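Local coordinates for Exo-1,3/1,4-beta-glucanase (Pseudoalteromonas sp., PDB 3RRX), which hydrolyses beta-1,3- and beta-1,4-linked glucans in exo fashion, probably with the beta-glucosidase-type activity of glycoside hydrolase family 3, at residues 255-260 with 290-295; 8-13 with 246-251; 155-160 with 211-216; 45-50 with 63-68. The protein carries 1 engineered substitution. All blocks are in the same frame, centred on the assembly; numbering follows the deposited sequence.

Contact 1: residues 255-260 with 290-295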
loop_
_atom_site.group_PDB
_atom_site.type_symbol
_atom_site.label_atom_id
_atom_site.label_comp_id
_atom_site.label_asym_id
_atom_site.label_seq_id
_atom_site.Cartn_x
_atom_site.Cartn_y
_atom_site.Cartn_z
ATOM N N VAL A 255 13.897 5.412 -8.334
ATOM C CA VAL A 255 12.485 5.778 -8.196
ATOM C C VAL A 255 12.341 7.238 -8.650
ATOM O O VAL A 255 13.177 8.095 -8.328
ATOM C CB VAL A 255 11.985 5.599 -6.751
ATOM C CG1 VAL A 255 12.517 6.754 -5.864
ATOM C CG2 VAL A 255 10.446 5.530 -6.724
ATOM N N GLN A 256 11.309 7.511 -9.437
ATOM C CA GLN A 256 11.173 8.807 -10.074
ATOM C C GLN A 256 10.539 9.873 -9.196
ATOM O O GLN A 256 10.756 11.066 -9.411
ATOM C CB GLN A 256 10.400 8.660 -11.388
ATOM C CG GLN A 256 11.238 8.012 -12.459
ATOM C CD GLN A 256 12.437 8.860 -12.789
ATOM O OE1 GLN A 256 12.311 9.884 -13.462
ATOM N NE2 GLN A 256 13.604 8.468 -12.277
ATOM N N SER A 257 9.760 9.442 -8.212
ATOM C CA SER A 257 9.045 10.376 -7.353
ATOM C C SER A 257 9.106 9.928 -5.890
ATOM O O SER A 257 9.145 8.735 -5.605
ATOM C CB SER A 257 7.584 10.476 -7.802
ATOM O OG SER A 257 6.866 11.386 -6.980
ATOM N N VAL A 258 9.135 10.898 -4.976
ATOM C CA VAL A 258 9.033 10.640 -3.543
ATOM C C VAL A 258 7.861 11.460 -3.002
ATOM O O VAL A 258 7.748 12.642 -3.303
ATOM C CB VAL A 258 10.348 11.054 -2.834
ATOM C CG1 VAL A 258 10.180 11.131 -1.308
ATOM C CG2 VAL A 258 11.465 10.092 -3.212
ATOM N N MET A 259 6.983 10.843 -2.218
ATOM C CA MET A 259 5.893 11.601 -1.595
ATOM C C MET A 259 6.244 12.027 -0.164
ATOM O O MET A 259 6.659 11.200 0.656
ATOM C CB MET A 259 4.573 10.803 -1.623
ATOM C CG MET A 259 3.359 11.589 -1.101
ATOM S SD MET A 259 1.780 10.682 -1.118
ATOM C CE MET A 259 1.443 10.578 -2.885
ATOM N N ALA A 260 6.073 13.313 0.139
ATOM C CA ALA A 260 6.328 13.800 1.500
ATOM C C ALA A 260 5.240 13.317 2.459
ATOM O O ALA A 260 4.129 12.986 2.036
ATOM C CB ALA A 260 6.425 15.320 1.525
ATOM N N PHE A 290 11.390 13.902 -8.576
ATOM C CA PHE A 290 10.524 14.981 -8.091
ATOM C C PHE A 290 9.766 14.598 -6.832
ATOM O O PHE A 290 9.369 13.445 -6.658
ATOM C CB PHE A 290 9.561 15.484 -9.189
ATOM C CG PHE A 290 8.454 14.510 -9.561
ATOM C CD1 PHE A 290 7.189 14.623 -8.999
ATOM C CD2 PHE A 290 8.666 13.521 -10.511
ATOM C CE1 PHE A 290 6.156 13.749 -9.361
ATOM C CE2 PHE A 290 7.645 12.641 -10.874
ATOM C CZ PHE A 290 6.386 12.759 -10.300
ATOM N N VAL A 291 9.578 15.579 -5.952
ATOM C CA VAL A 291 8.804 15.380 -4.734
ATOM C C VAL A 291 7.344 15.787 -4.973
ATOM O O VAL A 291 7.083 16.878 -5.477
ATOM C CB VAL A 291 9.388 16.217 -3.563
ATOM C CG1 VAL A 291 8.499 16.091 -2.324
ATOM C CG2 VAL A 291 10.809 15.773 -3.253
ATOM N N VAL A 292 6.404 14.907 -4.628
ATOM C CA VAL A 292 4.981 15.241 -4.677
ATOM C C VAL A 292 4.456 15.320 -3.242
ATOM O O VAL A 292 4.882 14.548 -2.380
ATOM C CB VAL A 292 4.169 14.203 -5.513
ATOM C CG1 VAL A 292 4.322 12.788 -4.929
ATOM C CG2 VAL A 292 2.689 14.605 -5.605
ATOM N N SER A 293 3.561 16.264 -2.962
ATOM C CA SER A 293 2.972 16.326 -1.625
ATOM C C SER A 293 1.827 15.328 -1.502
ATOM O O SER A 293 1.368 14.782 -2.504
ATOM C CB SER A 293 2.479 17.740 -1.300
ATOM O OG SER A 293 1.480 18.159 -2.215
ATOM N N ASP A 294 1.380 15.081 -0.270
ATOM C CA ASP A 294 0.214 14.227 -0.040
ATOM C C ASP A 294 -1.066 15.079 -0.060
ATOM O O ASP A 294 -1.008 16.310 -0.152
ATOM C CB ASP A 294 0.370 13.449 1.287
ATOM C CG ASP A 294 -0.341 12.081 1.269
ATOM O OD1 ASP A 294 -1.315 11.910 0.514
ATOM O OD2 ASP A 294 0.076 11.170 2.020
ATOM N N TRP A 295 -2.212 14.414 0.030
ATOM C CA TRP A 295 -3.536 15.012 -0.217
ATOM C C TRP A 295 -3.831 16.250 0.650
ATOM O O TRP A 295 -4.129 16.118 1.833
ATOM C CB TRP A 295 -4.597 13.931 0.027
ATOM C CG TRP A 295 -6.023 14.299 -0.284
ATOM C CD1 TRP A 295 -6.841 15.108 0.451
ATOM C CD2 TRP A 295 -6.811 13.814 -1.371
ATOM N NE1 TRP A 295 -8.081 15.179 -0.131
ATOM C CE2 TRP A 295 -8.095 14.386 -1.246
ATOM C CE3 TRP A 295 -6.559 12.948 -2.442
ATOM C CZ2 TRP A 295 -9.125 14.126 -2.152
ATOM C CZ3 TRP A 295 -7.586 12.693 -3.349
ATOM C CH2 TRP A 295 -8.851 13.282 -3.196
#
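S257 sits over one face of the F290 ring, the two side chains being paired across adjoining parallel strands. S257 CB stands 3.8 Å from the centroid of the F290 ring, 20° off its normal, a CH-pi contact. S257 OG lies over the same ring nearer the rim, 3.4 Å from F290 CE1. A chi1 of 71° wedges F290 CG between its own backbone N and carbonyl carbon and so turns the ring in beneath the serine. On the same face M259 crosses V292 at a slant, with M259 CB 3.9 Å from V292 CG1. Extended through chi1 and chi2, M259 lays its sulfur against the flat of the D294 carboxylate, SD being 3.5 Å from D294 CG and scarcely farther from either oxygen, and only the terminal CE bends away at chi3. That carboxylate is held from its own chain too: W295 N donates to D294 OD1 on the anti side at 2.7 Å. V258 and V291 point to the other face, where both pack on L281 of helix 274-284. Four backbone hydrogen bonds join the strands; V258, for one, gives its N to F290 O and accepts V292 N on its O. Two neighbouring parallel strands with the connecting helix laid over their outer side form a beta-alpha-beta crossover, the repeating element of the (alpha/beta)8 barrel, and D294 follows its second strand.

Contact 2: residues 8-13 with 246-251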
loop_
_atom_site.group_PDB
_atom_site.type_symbol
_atom_site.label_atom_id
_atom_site.label_comp_id
_atom_site.label_asym_id
_atom_site.label_seq_id
_atom_site.Cartn_x
_atom_site.Cartn_y
_atom_site.Cartn_z
ATOM N N ASN A 8 25.542 12.995 9.087
ATOM C CA ASN A 8 25.784 12.764 7.666
ATOM C C ASN A 8 24.938 11.619 7.112
ATOM O O ASN A 8 24.945 10.506 7.641
ATOM C CB ASN A 8 27.274 12.516 7.388
ATOM C CG ASN A 8 28.131 13.759 7.621
ATOM O OD1 ASN A 8 27.791 14.860 7.180
ATOM N ND2 ASN A 8 29.249 13.583 8.321
ATOM N N TRP A 9 24.212 11.913 6.043
ATOM C CA TRP A 9 23.409 10.918 5.355
ATOM C C TRP A 9 24.180 10.425 4.134
ATOM O O TRP A 9 24.875 11.205 3.482
ATOM C CB TRP A 9 22.102 11.557 4.900
ATOM C CG TRP A 9 21.195 12.000 6.020
ATOM C CD1 TRP A 9 21.423 12.995 6.933
ATOM C CD2 TRP A 9 19.891 11.478 6.313
ATOM N NE1 TRP A 9 20.341 13.113 7.786
ATOM C CE2 TRP A 9 19.390 12.194 7.420
ATOM C CE3 TRP A 9 19.097 10.474 5.739
ATOM C CZ2 TRP A 9 18.128 11.942 7.963
ATOM C CZ3 TRP A 9 17.842 10.230 6.274
ATOM C CH2 TRP A 9 17.374 10.959 7.381
ATOM N N PRO A 10 24.051 9.132 3.804
ATOM C CA PRO A 10 24.802 8.587 2.670
ATOM C C PRO A 10 24.206 8.999 1.321
ATOM O O PRO A 10 22.987 9.168 1.202
ATOM C CB PRO A 10 24.644 7.077 2.858
ATOM C CG PRO A 10 23.301 6.937 3.498
ATOM C CD PRO A 10 23.205 8.112 4.449
ATOM N N TYR A 11 25.060 9.165 0.316
ATOM C CA TYR A 11 24.583 9.379 -1.049
ATOM C C TYR A 11 24.116 8.032 -1.604
ATOM O O TYR A 11 24.880 7.058 -1.625
ATOM C CB TYR A 11 25.693 9.978 -1.920
ATOM C CG TYR A 11 25.278 10.281 -3.351
ATOM C CD1 TYR A 11 24.780 11.531 -3.701
ATOM C CD2 TYR A 11 25.404 9.327 -4.349
ATOM C CE1 TYR A 11 24.407 11.819 -5.012
ATOM C CE2 TYR A 11 25.035 9.608 -5.663
ATOM C CZ TYR A 11 24.545 10.853 -5.985
ATOM O OH TYR A 11 24.168 11.129 -7.281
ATOM N N VAL A 12 22.861 7.962 -2.040
ATOM C CA VAL A 12 22.286 6.673 -2.426
ATOM C C VAL A 12 21.748 6.623 -3.863
ATOM O O VAL A 12 21.202 5.611 -4.285
ATOM C CB VAL A 12 21.192 6.206 -1.433
ATOM C CG1 VAL A 12 21.801 5.984 -0.028
ATOM C CG2 VAL A 12 20.049 7.214 -1.381
ATOM N N ASN A 13 21.920 7.701 -4.618
ATOM C CA ASN A 13 21.515 7.697 -6.021
ATOM C C ASN A 13 22.655 7.204 -6.914
ATOM O O ASN A 13 23.108 7.922 -7.800
ATOM C CB ASN A 13 21.055 9.099 -6.449
ATOM C CG ASN A 13 20.533 9.136 -7.883
ATOM O OD1 ASN A 13 19.830 8.227 -8.324
ATOM N ND2 ASN A 13 20.894 10.179 -8.618
ATOM N N GLY A 246 14.149 2.221 3.616
ATOM C CA GLY A 246 13.461 1.950 2.364
ATOM C C GLY A 246 13.823 2.943 1.273
ATOM O O GLY A 246 13.821 2.607 0.085
ATOM N N TYR A 247 14.121 4.182 1.659
ATOM C CA TYR A 247 14.469 5.191 0.664
ATOM C C TYR A 247 15.872 4.985 0.108
ATOM O O TYR A 247 16.154 5.378 -1.016
ATOM C CB TYR A 247 14.280 6.615 1.210
ATOM C CG TYR A 247 12.831 7.014 1.142
ATOM C CD1 TYR A 247 12.276 7.374 -0.069
ATOM C CD2 TYR A 247 12.006 6.967 2.263
ATOM C CE1 TYR A 247 10.948 7.706 -0.184
ATOM C CE2 TYR A 247 10.639 7.305 2.158
ATOM C CZ TYR A 247 10.132 7.674 0.924
ATOM O OH TYR A 247 8.801 8.012 0.732
ATOM N N PHE A 248 16.750 4.361 0.890
ATOM C CA PHE A 248 18.112 4.106 0.398
ATOM C C PHE A 248 18.030 3.241 -0.858
ATOM O O PHE A 248 18.612 3.560 -1.898
ATOM C CB PHE A 248 18.963 3.410 1.464
ATOM C CG PHE A 248 19.162 4.220 2.714
ATOM C CD1 PHE A 248 18.938 5.589 2.719
ATOM C CD2 PHE A 248 19.571 3.609 3.886
ATOM C CE1 PHE A 248 19.130 6.337 3.881
ATOM C CE2 PHE A 248 19.762 4.350 5.049
ATOM C CZ PHE A 248 19.534 5.711 5.044
ATOM N N SER A 249 17.271 2.155 -0.773
ATOM C CA SER A 249 17.174 1.248 -1.908
ATOM C C SER A 249 16.236 1.771 -3.001
ATOM O O SER A 249 16.484 1.545 -4.179
ATOM C CB SER A 249 16.824 -0.179 -1.455
ATOM O OG SER A 249 15.525 -0.249 -0.914
ATOM N N ALA A 250 15.180 2.496 -2.631
ATOM C CA ALA A 250 14.261 3.015 -3.650
ATOM C C ALA A 250 14.945 4.071 -4.516
ATOM O O ALA A 250 14.791 4.083 -5.740
ATOM C CB ALA A 250 12.985 3.576 -3.014
ATOM N N ILE A 251 15.696 4.963 -3.876
ATOM C CA ILE A 251 16.428 5.982 -4.611
ATOM C C ILE A 251 17.554 5.351 -5.436
ATOM O O ILE A 251 17.793 5.751 -6.577
ATOM C CB ILE A 251 16.993 7.091 -3.683
ATOM C CG1 ILE A 251 15.848 7.905 -3.054
ATOM C CG2 ILE A 251 17.894 8.034 -4.480
ATOM C CD1 ILE A 251 16.273 8.733 -1.818
#
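V12 packs against F248 and I251 in an apolar contact that lays the N-terminal segment 8-13, which has no regular structure, on the outer surface of the (alpha/beta)8 barrel. Helix 245-252, which receives it, turns its other side inward: Y247 OH bonds to A214 O of barrel strand 211-217, and A250 packs on V193 of helix 182-197. F248 and I251, three residues apart, stand on the flank that meets the N-terminal segment, and V12 fits between them with one branch for each. V12 CG1 lies 4.0 Å from F248 CD1, and V12 CG2 lies 3.8 Å from I251 CB. These contacts follow from a chi1 of -63°, which sets CG2 between the backbone N and carbonyl carbon of V12 and turns CG1 back beside the N. The root of the side chain rests on the helix backbone, V12 CB being 3.7 Å from F248 O. Beyond the valine, N13 CB adds a touch on I251 CG2 at 3.9 Å. The contact itself is purely one of packing; the polar anchors of the segment lie beside it, W9 NE1 bonding to E236 OE2, N8 O to R240, and the V12 backbone to L285 just after helix 274-284. W9 also packs on V280 of that helix, so the segment spans more than one barrel helix. At the more exposed end P10 comes down over one face of the F248 ring, offset toward the rim, its CG 4.2 Å from F248 CE1.

Contact 3: residues 155-160 with 211-216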
loop_
_atom_site.group_PDB
_atom_site.type_symbol
_atom_site.label_atom_id
_atom_site.label_comp_id
_atom_site.label_asym_id
_atom_site.label_seq_id
_atom_site.Cartn_x
_atom_site.Cartn_y
_atom_site.Cartn_z
ATOM N N ILE A 155 -3.309 4.852 -17.143
ATOM C CA ILE A 155 -2.612 5.644 -16.123
ATOM C C ILE A 155 -1.099 5.402 -16.178
ATOM O O ILE A 155 -0.659 4.259 -16.293
ATOM C CB ILE A 155 -3.193 5.326 -14.720
ATOM C CG1 ILE A 155 -4.626 5.853 -14.631
ATOM C CG2 ILE A 155 -2.326 5.910 -13.594
ATOM C CD1 ILE A 155 -5.400 5.311 -13.429
ATOM N N GLU A 156 -0.313 6.477 -16.116
ATOM C CA GLU A 156 1.138 6.400 -16.336
ATOM C C GLU A 156 1.955 6.334 -15.055
ATOM O O GLU A 156 3.137 5.970 -15.078
ATOM C CB GLU A 156 1.636 7.628 -17.121
ATOM C CG GLU A 156 1.031 7.790 -18.504
ATOM C CD GLU A 156 -0.151 8.731 -18.530
ATOM O OE1 GLU A 156 -0.696 9.047 -17.454
ATOM O OE2 GLU A 156 -0.534 9.161 -19.642
ATOM N N TRP A 157 1.326 6.712 -13.951
ATOM C CA TRP A 157 2.047 7.028 -12.719
ATOM C C TRP A 157 1.321 6.404 -11.526
ATOM O O TRP A 157 0.137 6.660 -11.302
ATOM C CB TRP A 157 2.174 8.562 -12.606
ATOM C CG TRP A 157 2.774 9.120 -11.327
ATOM C CD1 TRP A 157 3.514 8.451 -10.390
ATOM C CD2 TRP A 157 2.655 10.470 -10.857
ATOM N NE1 TRP A 157 3.882 9.315 -9.371
ATOM C CE2 TRP A 157 3.355 10.555 -9.634
ATOM C CE3 TRP A 157 2.022 11.617 -11.356
ATOM C CZ2 TRP A 157 3.434 11.743 -8.899
ATOM C CZ3 TRP A 157 2.109 12.795 -10.634
ATOM C CH2 TRP A 157 2.803 12.846 -9.413
ATOM N N SER A 158 2.021 5.558 -10.776
ATOM C CA SER A 158 1.409 4.880 -9.629
ATOM C C SER A 158 2.213 5.094 -8.354
ATOM O O SER A 158 3.444 5.101 -8.388
ATOM C CB SER A 158 1.275 3.383 -9.913
ATOM O OG SER A 158 2.525 2.829 -10.290
ATOM N N PHE A 159 1.523 5.258 -7.227
ATOM C CA PHE A 159 2.215 5.481 -5.956
ATOM C C PHE A 159 2.458 4.138 -5.267
ATOM O O PHE A 159 1.529 3.513 -4.767
ATOM C CB PHE A 159 1.417 6.409 -5.019
ATOM C CG PHE A 159 0.851 7.635 -5.686
ATOM C CD1 PHE A 159 -0.302 8.230 -5.188
ATOM C CD2 PHE A 159 1.462 8.200 -6.804
ATOM C CE1 PHE A 159 -0.845 9.362 -5.794
ATOM C CE2 PHE A 159 0.922 9.325 -7.424
ATOM C CZ PHE A 159 -0.231 9.914 -6.919
ATOM N N ALA A 160 3.711 3.695 -5.276
ATOM C CA ALA A 160 4.140 2.477 -4.600
ATOM C C ALA A 160 5.637 2.400 -4.877
ATOM O O ALA A 160 6.076 2.843 -5.933
ATOM C CB ALA A 160 3.426 1.259 -5.181
ATOM N N ILE A 211 5.763 5.227 -14.117
ATOM C CA ILE A 211 6.486 6.106 -13.198
ATOM C C ILE A 211 6.074 5.682 -11.789
ATOM O O ILE A 211 4.897 5.451 -11.546
ATOM C CB ILE A 211 6.105 7.587 -13.453
ATOM C CG1 ILE A 211 6.588 8.025 -14.844
ATOM C CG2 ILE A 211 6.700 8.502 -12.383
ATOM C CD1 ILE A 211 5.971 9.329 -15.350
ATOM N N ALA A 212 7.034 5.536 -10.872
ATOM C CA ALA A 212 6.717 5.154 -9.492
ATOM C C ALA A 212 6.974 6.268 -8.471
ATOM O O ALA A 212 7.882 7.074 -8.640
ATOM C CB ALA A 212 7.494 3.897 -9.088
ATOM N N THR A 213 6.184 6.279 -7.398
ATOM C CA THR A 213 6.418 7.168 -6.252
ATOM C C THR A 213 6.602 6.356 -4.985
ATOM O O THR A 213 5.726 5.568 -4.617
ATOM C CB THR A 213 5.231 8.118 -5.985
ATOM O OG1 THR A 213 5.101 9.051 -7.057
ATOM C CG2 THR A 213 5.455 8.901 -4.674
ATOM N N ALA A 214 7.723 6.557 -4.295
ATOM C CA ALA A 214 7.922 5.915 -2.999
ATOM C C ALA A 214 7.396 6.822 -1.878
ATOM O O ALA A 214 7.768 7.997 -1.800
ATOM C CB ALA A 214 9.400 5.571 -2.782
ATOM N N LYS A 215 6.524 6.267 -1.032
ATOM C CA LYS A 215 5.836 6.990 0.046
ATOM C C LYS A 215 6.253 6.393 1.385
ATOM O O LYS A 215 6.538 5.198 1.439
ATOM C CB LYS A 215 4.314 6.757 -0.060
ATOM C CG LYS A 215 3.673 6.926 -1.441
ATOM C CD LYS A 215 2.216 6.436 -1.395
ATOM C CE LYS A 215 2.144 4.916 -1.356
ATOM N NZ LYS A 215 0.750 4.375 -1.200
ATOM N N HIS A 216 6.297 7.170 2.473
ATOM C CA HIS A 216 6.234 8.629 2.494
ATOM C C HIS A 216 7.508 9.107 3.186
ATOM O O HIS A 216 7.964 8.489 4.149
ATOM C CB HIS A 216 5.061 9.116 3.347
ATOM C CG HIS A 216 3.713 8.717 2.835
ATOM N ND1 HIS A 216 3.146 7.491 3.105
ATOM C CD2 HIS A 216 2.804 9.399 2.094
ATOM C CE1 HIS A 216 1.954 7.425 2.535
ATOM N NE2 HIS A 216 1.721 8.573 1.922
HETATM O O HOH W 1 1.800 1.969 -2.048
#
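W157 donates from NE1 to T213 OG1 at 2.6 Å, a short side-chain hydrogen bond across two parallel strands. It is nearly straight, 163° at the hydrogen, and the hydroxyl oxygen lies in the indole plane, at the ring edge. With CG anti to the backbone N of W157 (chi1 174°), the indole swings toward the carbonyl side, where T213 lies. T213 OG1 has a second, weak partner in S257 OG of the next strand. Among the backbone bonds, S158 uses both its backbone groups toward strand 211-217, its N to I211 O at 3.0 Å and its O to T213 N, while E156 O takes I211 N. A160 N to T213 O is a weak, bent bond. These are adjacent strands of the (alpha/beta)8 barrel: W157, F159, I211 and T213 share one face, and S158 and A212 point to the other, against I196 of helix 182-197. Apolar packing begins with I211 CG2, off-centre over the five-membered ring of W157 and 3.8 Å from W157 CD1. F159 lies alongside T213, and F159 CE2 stands over one face of the indole. The K215 chain runs past F159, its CD 3.7 Å from F159 CB. Its charge is met by a salt bridge to D110 and by one water, 2.8 Å from K215 NZ, which donates in turn to F159 O at 3.1 Å. The peptide between K215 and H216 is cis.

Contact 4: residues 45-50 with 63-68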
loop_
_atom_site.group_PDB
_atom_site.type_symbol
_atom_site.label_atom_id
_atom_site.label_comp_id
_atom_site.label_asym_id
_atom_site.label_seq_id
_atom_site.Cartn_x
_atom_site.Cartn_y
_atom_site.Cartn_z
ATOM N N PRO A 45 -4.591 18.707 -9.888
ATOM C CA PRO A 45 -6.027 18.590 -9.602
ATOM C C PRO A 45 -6.436 17.119 -9.522
ATOM O O PRO A 45 -5.685 16.255 -9.977
ATOM C CB PRO A 45 -6.691 19.215 -10.843
ATOM C CG PRO A 45 -5.580 19.905 -11.599
ATOM C CD PRO A 45 -4.345 19.154 -11.271
ATOM N N GLU A 46 -7.618 16.855 -8.974
ATOM C CA GLU A 46 -8.153 15.505 -8.875
ATOM C C GLU A 46 -9.448 15.415 -9.705
ATOM O O GLU A 46 -10.196 16.396 -9.816
ATOM C CB GLU A 46 -8.407 15.166 -7.406
ATOM C CG GLU A 46 -8.575 13.681 -7.105
ATOM C CD GLU A 46 -9.996 13.205 -7.291
ATOM O OE1 GLU A 46 -10.922 14.033 -7.147
ATOM O OE2 GLU A 46 -10.183 12.003 -7.577
ATOM N N ILE A 47 -9.707 14.249 -10.294
ATOM C CA ILE A 47 -10.784 14.122 -11.279
ATOM C C ILE A 47 -12.192 14.393 -10.743
ATOM O O ILE A 47 -13.103 14.683 -11.513
ATOM C CB ILE A 47 -10.768 12.757 -12.004
ATOM C CG1 ILE A 47 -11.119 11.624 -11.038
ATOM C CG2 ILE A 47 -9.423 12.525 -12.704
ATOM C CD1 ILE A 47 -11.215 10.276 -11.723
ATOM N N GLY A 48 -12.382 14.294 -9.435
ATOM C CA GLY A 48 -13.675 14.625 -8.863
ATOM C C GLY A 48 -13.980 16.115 -8.963
ATOM O O GLY A 48 -15.119 16.534 -8.781
ATOM N N TYR A 49 -12.965 16.920 -9.265
ATOM C CA TYR A 49 -13.129 18.371 -9.263
ATOM C C TYR A 49 -12.686 19.033 -10.561
ATOM O O TYR A 49 -12.942 20.214 -10.782
ATOM C CB TYR A 49 -12.334 18.979 -8.100
ATOM C CG TYR A 49 -12.702 18.399 -6.759
ATOM C CD1 TYR A 49 -13.801 18.876 -6.057
ATOM C CD2 TYR A 49 -11.954 17.371 -6.193
ATOM C CE1 TYR A 49 -14.148 18.346 -4.825
ATOM C CE2 TYR A 49 -12.289 16.836 -4.960
ATOM C CZ TYR A 49 -13.391 17.328 -4.284
ATOM O OH TYR A 49 -13.737 16.808 -3.060
ATOM N N LEU A 50 -11.997 18.281 -11.405
ATOM C CA LEU A 50 -11.401 18.838 -12.607
ATOM C C LEU A 50 -12.308 18.670 -13.824
ATOM O O LEU A 50 -12.952 17.636 -13.973
ATOM C CB LEU A 50 -10.066 18.138 -12.863
ATOM C CG LEU A 50 -9.318 18.478 -14.146
ATOM C CD1 LEU A 50 -8.762 19.889 -14.068
ATOM C CD2 LEU A 50 -8.205 17.464 -14.377
ATOM N N TYR A 63 -2.682 15.000 -13.206
ATOM C CA TYR A 63 -3.939 14.991 -12.496
ATOM C C TYR A 63 -4.116 13.634 -11.789
ATOM O O TYR A 63 -3.473 12.639 -12.139
ATOM C CB TYR A 63 -5.105 15.349 -13.440
ATOM C CG TYR A 63 -5.358 14.357 -14.559
ATOM C CD1 TYR A 63 -4.546 14.323 -15.686
ATOM C CD2 TYR A 63 -6.421 13.464 -14.491
ATOM C CE1 TYR A 63 -4.784 13.411 -16.714
ATOM C CE2 TYR A 63 -6.664 12.556 -15.507
ATOM C CZ TYR A 63 -5.846 12.531 -16.614
ATOM O OH TYR A 63 -6.106 11.622 -17.626
ATOM N N LEU A 64 -4.958 13.613 -10.771
ATOM C CA LEU A 64 -5.025 12.467 -9.877
ATOM C C LEU A 64 -6.318 11.675 -10.004
ATOM O O LEU A 64 -7.409 12.245 -10.012
ATOM C CB LEU A 64 -4.875 12.931 -8.430
ATOM C CG LEU A 64 -4.925 11.860 -7.343
ATOM C CD1 LEU A 64 -3.729 10.911 -7.480
ATOM C CD2 LEU A 64 -4.945 12.511 -5.959
ATOM N N ASN A 65 -6.168 10.356 -10.097
ATOM C CA ASN A 65 -7.267 9.415 -9.881
ATOM C C ASN A 65 -7.428 9.190 -8.379
ATOM O O ASN A 65 -6.778 8.316 -7.806
ATOM C CB ASN A 65 -6.959 8.070 -10.548
ATOM C CG ASN A 65 -8.060 7.049 -10.318
ATOM O OD1 ASN A 65 -9.239 7.377 -10.414
ATOM N ND2 ASN A 65 -7.680 5.809 -10.002
ATOM N N GLY A 66 -8.276 9.983 -7.738
ATOM C CA GLY A 66 -8.324 10.004 -6.285
ATOM C C GLY A 66 -8.879 8.716 -5.705
ATOM O O GLY A 66 -8.595 8.369 -4.558
ATOM N N GLY A 67 -9.684 8.014 -6.499
ATOM C CA GLY A 67 -10.171 6.700 -6.116
ATOM C C GLY A 67 -11.613 6.676 -5.658
ATOM O O GLY A 67 -12.220 5.607 -5.551
ATOM N N ASN A 68 -12.173 7.851 -5.391
ATOM C CA ASN A 68 -13.538 7.933 -4.890
ATOM C C ASN A 68 -14.568 7.745 -5.993
ATOM O O ASN A 68 -15.692 7.314 -5.733
ATOM C CB ASN A 68 -13.780 9.255 -4.157
ATOM C CG ASN A 68 -15.127 9.292 -3.455
ATOM O OD1 ASN A 68 -15.667 8.253 -3.069
ATOM N ND2 ASN A 68 -15.680 10.490 -3.293
#
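P45 O receives the backbone N of L64 at 2.9 Å, in the carbonyl plane, and Y63 CA makes a bent CA-H...O contact with P45 O at 3.3 Å. The bond ties the loop that follows strand 43-44 to strand 62-65 of the (alpha/beta)8 barrel, where E46 and L64 form a single bridge. I47 N completes the pairing by donating to L64 O at 3.1 Å. From the bridge the side chain of E46 runs out anti to its backbone N and then bends at chi2 (-86°), which brings its carboxylate between two loops. One oxygen serves each: G48 N donates to E46 OE1 at 2.7 Å from above the carboxylate plane, whereas G66 N makes a weak, bent bond to E46 OE2. G66, a glycine, lets that oxygen come within 3.0 Å of its CA. W295 packs on E46 CG and L64, and the backbone of E46 bonds to P323, linking the loop to the chain beyond strand 320-321. On the other side of the strand, the ring of Y63 stacks on W107 and meets I47 at its edge: I47 CG2 lies in the ring plane, 3.6 Å from Y63 CD2. L50 crosses Y63 at about a right angle, touching Y63 CB. N65, held at ND2 by T109 OG1, runs alongside I47 and sets its OD1 3.7 Å from I47 CD1.

In the fold
Contacts 1 and 3 each join two parallel strands of the barrel, contact 4 joins a loop to another of its strands, and all three are buried; contact 2 lies on the partly exposed outside. Contacts 1 and 3 are closest, centres about 8 Å apart, because strands 211-217 and 257-260 are neighbours: the S257 backbone bonds to A214, and F290 meets W157. W295, which follows the strands of contact 1, reaches contact 4, as does F159 of contact 3. Contact 2 is about 31 Å from contact 4, centre to centre, but its helix touches the sheet through Y247. Chemistry follows place: backbone pairing with aromatic and hydroxyl partners inside, a carboxylate bracing loops at contact 4, and purely apolar packing at contact 2.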